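Local coordinates for Alpha/beta hydrolase family protein (PDB 3OOS) that is probably a hydrolase of the alpha/beta fold family, whose natural substrate is not established, at residues 92-103 / 114-125. Residues are numbered along the deposited sequence; the frame is centred on the assembly and turned at random. Where two conformers were deposited one is given.
Sequences KWGFAGHSAGGM and ESLTKIIVGGAA. With SO4 (sulfate ion), chain B.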
ATOM      1  N   LYS A  92     -17.586 -11.342   0.855  1.00 11.44           N
ATOM      2  CA  LYS A  92     -16.958 -10.118   1.339  0.50 10.98           C
ATOM      3  C   LYS A  92     -15.566 -10.430   1.869  1.00 10.66           C
ATOM      4  O   LYS A  92     -15.328 -11.509   2.412  1.00 10.71           O
ATOM      5  CB  LYS A  92     -17.797  -9.472   2.449  0.50 11.19           C
ATOM      6  CG  LYS A  92     -19.121  -8.879   1.983  0.50 11.64           C
ATOM      7  CD  LYS A  92     -20.020  -8.507   3.152  0.50 12.40           C
ATOM      8  CE  LYS A  92     -19.509  -7.273   3.879  0.50 12.82           C
ATOM      9  NZ  LYS A  92     -20.486  -6.791   4.897  0.50 13.42           N
ATOM     10  N   TRP A  93     -14.647  -9.484   1.703  1.00 10.07           N
ATOM     11  CA  TRP A  93     -13.322  -9.612   2.314  1.00  9.49           C
ATOM     12  C   TRP A  93     -12.802  -8.267   2.807  1.00  9.24           C
ATOM     13  O   TRP A  93     -13.369  -7.217   2.492  1.00  9.11           O
ATOM     14  CB  TRP A  93     -12.309 -10.311   1.386  1.00  9.48           C
ATOM     15  CG  TRP A  93     -12.004  -9.659   0.046  1.00  9.06           C
ATOM     16  CD1 TRP A  93     -12.474  -8.462  -0.441  1.00  8.64           C
ATOM     17  CD2 TRP A  93     -11.117 -10.174  -0.955  1.00  8.76           C
ATOM     18  NE1 TRP A  93     -11.946  -8.221  -1.689  1.00  8.13           N
ATOM     19  CE2 TRP A  93     -11.109  -9.254  -2.026  1.00  8.60           C
ATOM     20  CE3 TRP A  93     -10.330 -11.332  -1.051  1.00  9.02           C
ATOM     21  CZ2 TRP A  93     -10.347  -9.458  -3.184  1.00  8.41           C
ATOM     22  CZ3 TRP A  93      -9.573 -11.535  -2.200  1.00  8.97           C
ATOM     23  CH2 TRP A  93      -9.588 -10.602  -3.250  1.00  8.94           C
ATOM     24  N   GLY A  94     -11.737  -8.302   3.599  1.00  9.00           N
ATOM     25  CA  GLY A  94     -11.098  -7.072   4.049  1.00  8.66           C
ATOM     26  C   GLY A  94     -10.109  -6.606   3.000  1.00  8.34           C
ATOM     27  O   GLY A  94      -9.681  -7.389   2.147  1.00  8.25           O
ATOM     28  N   PHE A  95      -9.764  -5.324   3.042  1.00  8.02           N
ATOM     29  CA  PHE A  95      -8.665  -4.827   2.232  1.00  7.96           C
ATOM     30  C   PHE A  95      -7.700  -4.022   3.084  1.00  8.07           C
ATOM     31  O   PHE A  95      -8.111  -3.131   3.820  1.00  8.35           O
ATOM     32  CB  PHE A  95      -9.139  -3.981   1.043  1.00  7.90           C
ATOM     33  CG  PHE A  95      -8.013  -3.572   0.129  1.00  8.13           C
ATOM     34  CD1 PHE A  95      -7.651  -4.372  -0.947  1.00  8.35           C
ATOM     35  CD2 PHE A  95      -7.270  -2.421   0.387  1.00  8.53           C
ATOM     36  CE1 PHE A  95      -6.586  -4.009  -1.781  1.00  8.79           C
ATOM     37  CE2 PHE A  95      -6.203  -2.053  -0.436  1.00  8.60           C
ATOM     38  CZ  PHE A  95      -5.861  -2.850  -1.522  1.00  8.83           C
ATOM     39  N   ALA A  96      -6.415  -4.341   2.959  1.00  7.97           N
ATOM     40  CA  ALA A  96      -5.363  -3.639   3.676  1.00  7.97           C
ATOM     41  C   ALA A  96      -4.317  -3.106   2.704  1.00  7.99           C
ATOM     42  O   ALA A  96      -3.837  -3.830   1.827  1.00  8.48           O
ATOM     43  CB  ALA A  96      -4.716  -4.558   4.712  1.00  7.72           C
ATOM     44  N   GLY A  97      -3.973  -1.835   2.865  1.00  7.93           N
ATOM     45  CA  GLY A  97      -2.966  -1.202   2.022  1.00  8.00           C
ATOM     46  C   GLY A  97      -2.165  -0.159   2.774  1.00  8.05           C
ATOM     47  O   GLY A  97      -2.670   0.481   3.705  1.00  8.29           O
ATOM     48  N   HIS A  98      -0.915   0.011   2.354  1.00  8.17           N
ATOM     49  CA  HIS A  98       0.002   0.970   2.961  1.00  8.03           C
ATOM     50  C   HIS A  98       0.479   1.996   1.940  1.00  7.98           C
ATOM     51  O   HIS A  98       0.850   1.641   0.815  1.00  8.01           O
ATOM     52  CB  HIS A  98       1.203   0.245   3.575  1.00  8.17           C
ATOM     53  CG  HIS A  98       2.123   1.150   4.331  1.00  8.47           C
ATOM     54  ND1 HIS A  98       1.807   1.656   5.574  1.00  8.69           N
ATOM     55  CD2 HIS A  98       3.339   1.655   4.017  1.00  9.14           C
ATOM     56  CE1 HIS A  98       2.791   2.431   5.994  1.00  9.47           C
ATOM     57  NE2 HIS A  98       3.732   2.449   5.067  1.00  9.61           N
ATOM     58  N   SER A  99       0.465   3.263   2.355  1.00  8.16           N
ATOM     59  CA  SER A  99       0.921   4.401   1.544  1.00  8.29           C
ATOM     60  C   SER A  99       0.057   4.529   0.289  1.00  8.30           C
ATOM     61  O   SER A  99      -1.150   4.728   0.416  1.00  8.39           O
ATOM     62  CB  SER A  99       2.424   4.314   1.261  1.00  8.43           C
ATOM     63  OG  SER A  99       2.929   5.568   0.837  1.00  9.52           O
ATOM     64  N   ALA A 100       0.632   4.395  -0.910  1.00  8.31           N
ATOM     65  CA  ALA A 100      -0.200   4.401  -2.126  1.00  8.22           C
ATOM     66  C   ALA A 100      -1.238   3.273  -2.103  1.00  8.01           C
ATOM     67  O   ALA A 100      -2.348   3.429  -2.625  1.00  8.26           O
ATOM     68  CB  ALA A 100       0.654   4.337  -3.393  1.00  8.21           C
ATOM     69  N   GLY A 101      -0.882   2.151  -1.480  1.00  7.95           N
ATOM     70  CA  GLY A 101      -1.829   1.061  -1.249  1.00  7.77           C
ATOM     71  C   GLY A 101      -2.978   1.460  -0.334  1.00  7.54           C
ATOM     72  O   GLY A 101      -4.093   0.952  -0.470  1.00  7.39           O
ATOM     73  N   GLY A 102      -2.700   2.361   0.608  1.00  7.48           N
ATOM     74  CA  GLY A 102      -3.732   2.920   1.490  1.00  7.29           C
ATOM     75  C   GLY A 102      -4.711   3.803   0.732  1.00  7.24           C
ATOM     76  O   GLY A 102      -5.913   3.796   1.005  1.00  7.19           O
HETATM   77  N   MSE A 103      -4.200   4.564  -0.232  1.00  7.34           N
HETATM   78  CA  MSE A 103      -5.062   5.361  -1.099  1.00  7.38           C
HETATM   79  C   MSE A 103      -5.981   4.440  -1.890  1.00  7.47           C
HETATM   80  O   MSE A 103      -7.175   4.715  -2.032  1.00  7.66           O
HETATM   81  CB  MSE A 103      -4.229   6.236  -2.033  1.00  7.43           C
HETATM   82  CG  MSE A 103      -3.359   7.236  -1.298  1.00  8.45           C
HETATM   83 SE   MSE A 103      -2.128   8.143  -2.491  0.80 10.34          SE
HETATM   84  CE  MSE A 103      -0.965   8.890  -1.126  1.00 12.80           C
ATOM     85  N   GLU A 114     -19.608  -2.253  -0.130  1.00 10.77           N
ATOM     86  CA  GLU A 114     -20.524  -3.357   0.162  0.50 11.05           C
ATOM     87  C   GLU A 114     -19.823  -4.712   0.088  1.00 10.73           C
ATOM     88  O   GLU A 114     -20.264  -5.676   0.711  1.00 11.00           O
ATOM     89  CB  GLU A 114     -21.759  -3.333  -0.751  0.50 11.39           C
ATOM     90  CG  GLU A 114     -22.734  -4.476  -0.478  0.50 12.74           C
ATOM     91  CD  GLU A 114     -24.122  -4.221  -1.008  0.50 14.16           C
ATOM     92  OE1 GLU A 114     -24.826  -3.359  -0.442  0.50 15.43           O
ATOM     93  OE2 GLU A 114     -24.513  -4.903  -1.977  0.50 14.98           O
ATOM     94  N   SER A 115     -18.719  -4.772  -0.656  1.00 10.19           N
ATOM     95  CA  SER A 115     -17.925  -5.994  -0.768  1.00  9.83           C
ATOM     96  C   SER A 115     -16.858  -6.136   0.318  1.00  9.70           C
ATOM     97  O   SER A 115     -16.147  -7.138   0.354  1.00  9.71           O
ATOM     98  CB  SER A 115     -17.244  -6.049  -2.135  1.00  9.48           C
ATOM     99  OG  SER A 115     -18.200  -6.057  -3.174  1.00 10.12           O
ATOM    100  N   LEU A 116     -16.739  -5.136   1.190  1.00  9.65           N
ATOM    101  CA  LEU A 116     -15.654  -5.103   2.174  1.00  9.67           C
ATOM    102  C   LEU A 116     -16.127  -5.299   3.608  1.00  9.75           C
ATOM    103  O   LEU A 116     -17.103  -4.684   4.038  1.00 10.31           O
ATOM    104  CB  LEU A 116     -14.865  -3.790   2.067  1.00  9.56           C
ATOM    105  CG  LEU A 116     -14.178  -3.475   0.733  1.00  9.47           C
ATOM    106  CD1 LEU A 116     -13.634  -2.055   0.749  1.00  9.90           C
ATOM    107  CD2 LEU A 116     -13.064  -4.477   0.415  1.00 11.07           C
ATOM    108  N   THR A 117     -15.424  -6.161   4.340  1.00  9.81           N
ATOM    109  CA  THR A 117     -15.673  -6.353   5.770  1.00  9.93           C
ATOM    110  C   THR A 117     -15.044  -5.222   6.581  1.00  9.97           C
ATOM    111  O   THR A 117     -15.509  -4.898   7.682  1.00 10.38           O
ATOM    112  CB  THR A 117     -15.092  -7.689   6.274  1.00  9.97           C
ATOM    113  OG1 THR A 117     -13.696  -7.749   5.957  1.00  9.57           O
ATOM    114  CG2 THR A 117     -15.803  -8.874   5.630  1.00 10.06           C
ATOM    115  N   LYS A 118     -13.984  -4.636   6.026  1.00  9.57           N
ATOM    116  CA  LYS A 118     -13.197  -3.585   6.669  1.00  9.42           C
ATOM    117  C   LYS A 118     -12.123  -3.084   5.710  1.00  9.19           C
ATOM    118  O   LYS A 118     -11.796  -3.756   4.728  1.00  9.06           O
ATOM    119  CB  LYS A 118     -12.504  -4.121   7.932  1.00  9.50           C
ATOM    120  CG  LYS A 118     -11.383  -5.142   7.658  1.00  9.87           C
ATOM    121  CD  LYS A 118     -11.020  -5.943   8.899  1.00 11.00           C
ATOM    122  CE  LYS A 118     -12.009  -7.077   9.133  1.00 12.13           C
ATOM    123  NZ  LYS A 118     -11.829  -7.736  10.455  1.00 12.21           N
ATOM    124  N   ILE A 119     -11.576  -1.908   6.008  1.00  8.95           N
ATOM    125  CA  ILE A 119     -10.323  -1.471   5.392  1.00  8.89           C
ATOM    126  C   ILE A 119      -9.277  -1.187   6.465  1.00  9.01           C
ATOM    127  O   ILE A 119      -9.607  -0.742   7.573  1.00  9.26           O
ATOM    128  CB  ILE A 119     -10.483  -0.241   4.452  1.00  8.76           C
ATOM    129  CG1 ILE A 119     -11.189   0.921   5.167  1.00  9.04           C
ATOM    130  CG2 ILE A 119     -11.195  -0.652   3.158  1.00  8.85           C
ATOM    131  CD1 ILE A 119     -11.253   2.218   4.359  1.00  8.78           C
ATOM    132  N   ILE A 120      -8.027  -1.498   6.136  1.00  8.77           N
ATOM    133  CA  ILE A 120      -6.874  -1.114   6.941  1.00  9.15           C
ATOM    134  C   ILE A 120      -6.055  -0.181   6.061  1.00  8.82           C
ATOM    135  O   ILE A 120      -5.725  -0.525   4.926  1.00  8.93           O
ATOM    136  CB  ILE A 120      -6.048  -2.336   7.408  1.00  9.31           C
ATOM    137  CG1 ILE A 120      -6.785  -3.082   8.527  1.00 11.07           C
ATOM    138  CG2 ILE A 120      -4.678  -1.912   7.935  1.00 10.55           C
ATOM    139  CD1 ILE A 120      -7.532  -4.293   8.090  1.00 12.90           C
ATOM    140  N   VAL A 121      -5.763   1.009   6.581  1.00  8.70           N
ATOM    141  CA  VAL A 121      -5.192   2.089   5.776  1.00  8.67           C
ATOM    142  C   VAL A 121      -3.996   2.707   6.489  1.00  8.46           C
ATOM    143  O   VAL A 121      -4.151   3.397   7.497  1.00  8.68           O
ATOM    144  CB  VAL A 121      -6.248   3.197   5.493  1.00  8.60           C
ATOM    145  CG1 VAL A 121      -5.689   4.245   4.532  1.00  8.91           C
ATOM    146  CG2 VAL A 121      -7.546   2.599   4.937  1.00  9.35           C
ATOM    147  N   GLY A 122      -2.802   2.460   5.958  1.00  8.08           N
ATOM    148  CA  GLY A 122      -1.573   2.951   6.579  1.00  8.35           C
ATOM    149  C   GLY A 122      -0.877   4.045   5.802  1.00  8.19           C
ATOM    150  O   GLY A 122      -0.807   3.989   4.573  1.00  8.65           O
ATOM    151  N   GLY A 123      -0.376   5.047   6.526  1.00  8.19           N
ATOM    152  CA  GLY A 123       0.456   6.108   5.948  1.00  8.05           C
ATOM    153  C   GLY A 123      -0.069   6.721   4.662  1.00  7.91           C
ATOM    154  O   GLY A 123       0.699   6.980   3.734  1.00  7.96           O
ATOM    155  N   ALA A 124      -1.375   6.963   4.606  1.00  7.80           N
ATOM    156  CA  ALA A 124      -1.996   7.436   3.372  1.00  7.83           C
ATOM    157  C   ALA A 124      -2.552   8.851   3.498  1.00  8.12           C
ATOM    158  O   ALA A 124      -2.266   9.569   4.461  1.00  8.71           O
ATOM    159  CB  ALA A 124      -3.078   6.455   2.912  1.00  7.81           C
ATOM    160  N   ALA A 125      -3.329   9.253   2.500  1.00  8.09           N
ATOM    161  CA  ALA A 125      -3.965  10.562   2.489  1.00  8.34           C
ATOM    162  C   ALA A 125      -5.257  10.446   1.706  1.00  8.65           C
ATOM    163  O   ALA A 125      -5.378   9.586   0.831  1.00  8.90           O
ATOM    164  CB  ALA A 125      -3.047  11.598   1.859  1.00  8.29           C
TER
HETATM  165  S   SO4 B 278       4.873   4.050  -1.597  0.80 18.93           S
HETATM  166  O1  SO4 B 278       5.397   4.779  -2.748  0.80 20.01           O
HETATM  167  O2  SO4 B 278       5.210   4.772  -0.378  0.80 18.57           O
HETATM  168  O3  SO4 B 278       3.428   3.912  -1.733  0.80 16.84           O
HETATM  169  O4  SO4 B 278       5.481   2.721  -1.559  0.80 19.88           O
HETATM  170  O   HOH W   1     -19.181  -4.547   5.955  1.00 35.56           O
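S99 N donates to G122 O at 2.7 Å. The same oxygen also receives a longer CA-H contact from H98. This bond ties the turn after strand 93-98 to the end of strand 116-122, which is broken near T117. Strand 93-98 and the 118-122 part run parallel, with axes 4.6 Å apart. Between them the bonds go back and forth: F95 N to K118 O, I120 N to F95 O, G97 N to I120 O and G122 N to G97 O. The chain turns a corner at T117. There T117 N reaches W93 O at 3.0 Å from above the carbonyl plane, 62° out of it. On the sheet face of A96 and H98, CB of A96 packs against CB of I120 at 3.7 Å. The H98 ring lies obliquely near the backbone of G122 and G123, with ND1 3.6 Å from G122 C. Y227 OH and H260 O hold its two nitrogens and would fix its rotation. Strand 93-98, helix 100-112 and strand 116-122 form a beta-alpha-beta unit of the alpha/beta hydrolase fold. G97, S99 and G101 fit the GxSxG pattern of a nucleophile elbow, so S99 is probably the nucleophile. The backbone of S99 combines a positive phi with a strongly negative psi, the strained conformation expected at such an elbow. With OG anti to the backbone N (chi1 -163°), its hydroxyl donates to O2 of a sulfate probably carried over from the crystallisation liquor. A100 N donates to O3 of the same ion. Next to the turn, CB of A124 sits 3.6 Å from S99 O and also touches the backbone of G102. On the W93 side, CD2 of L116 lies obliquely to the indole and touches CB of F95 at 4.0 Å. At the outer end, a water bridges K92 NZ and L116 O.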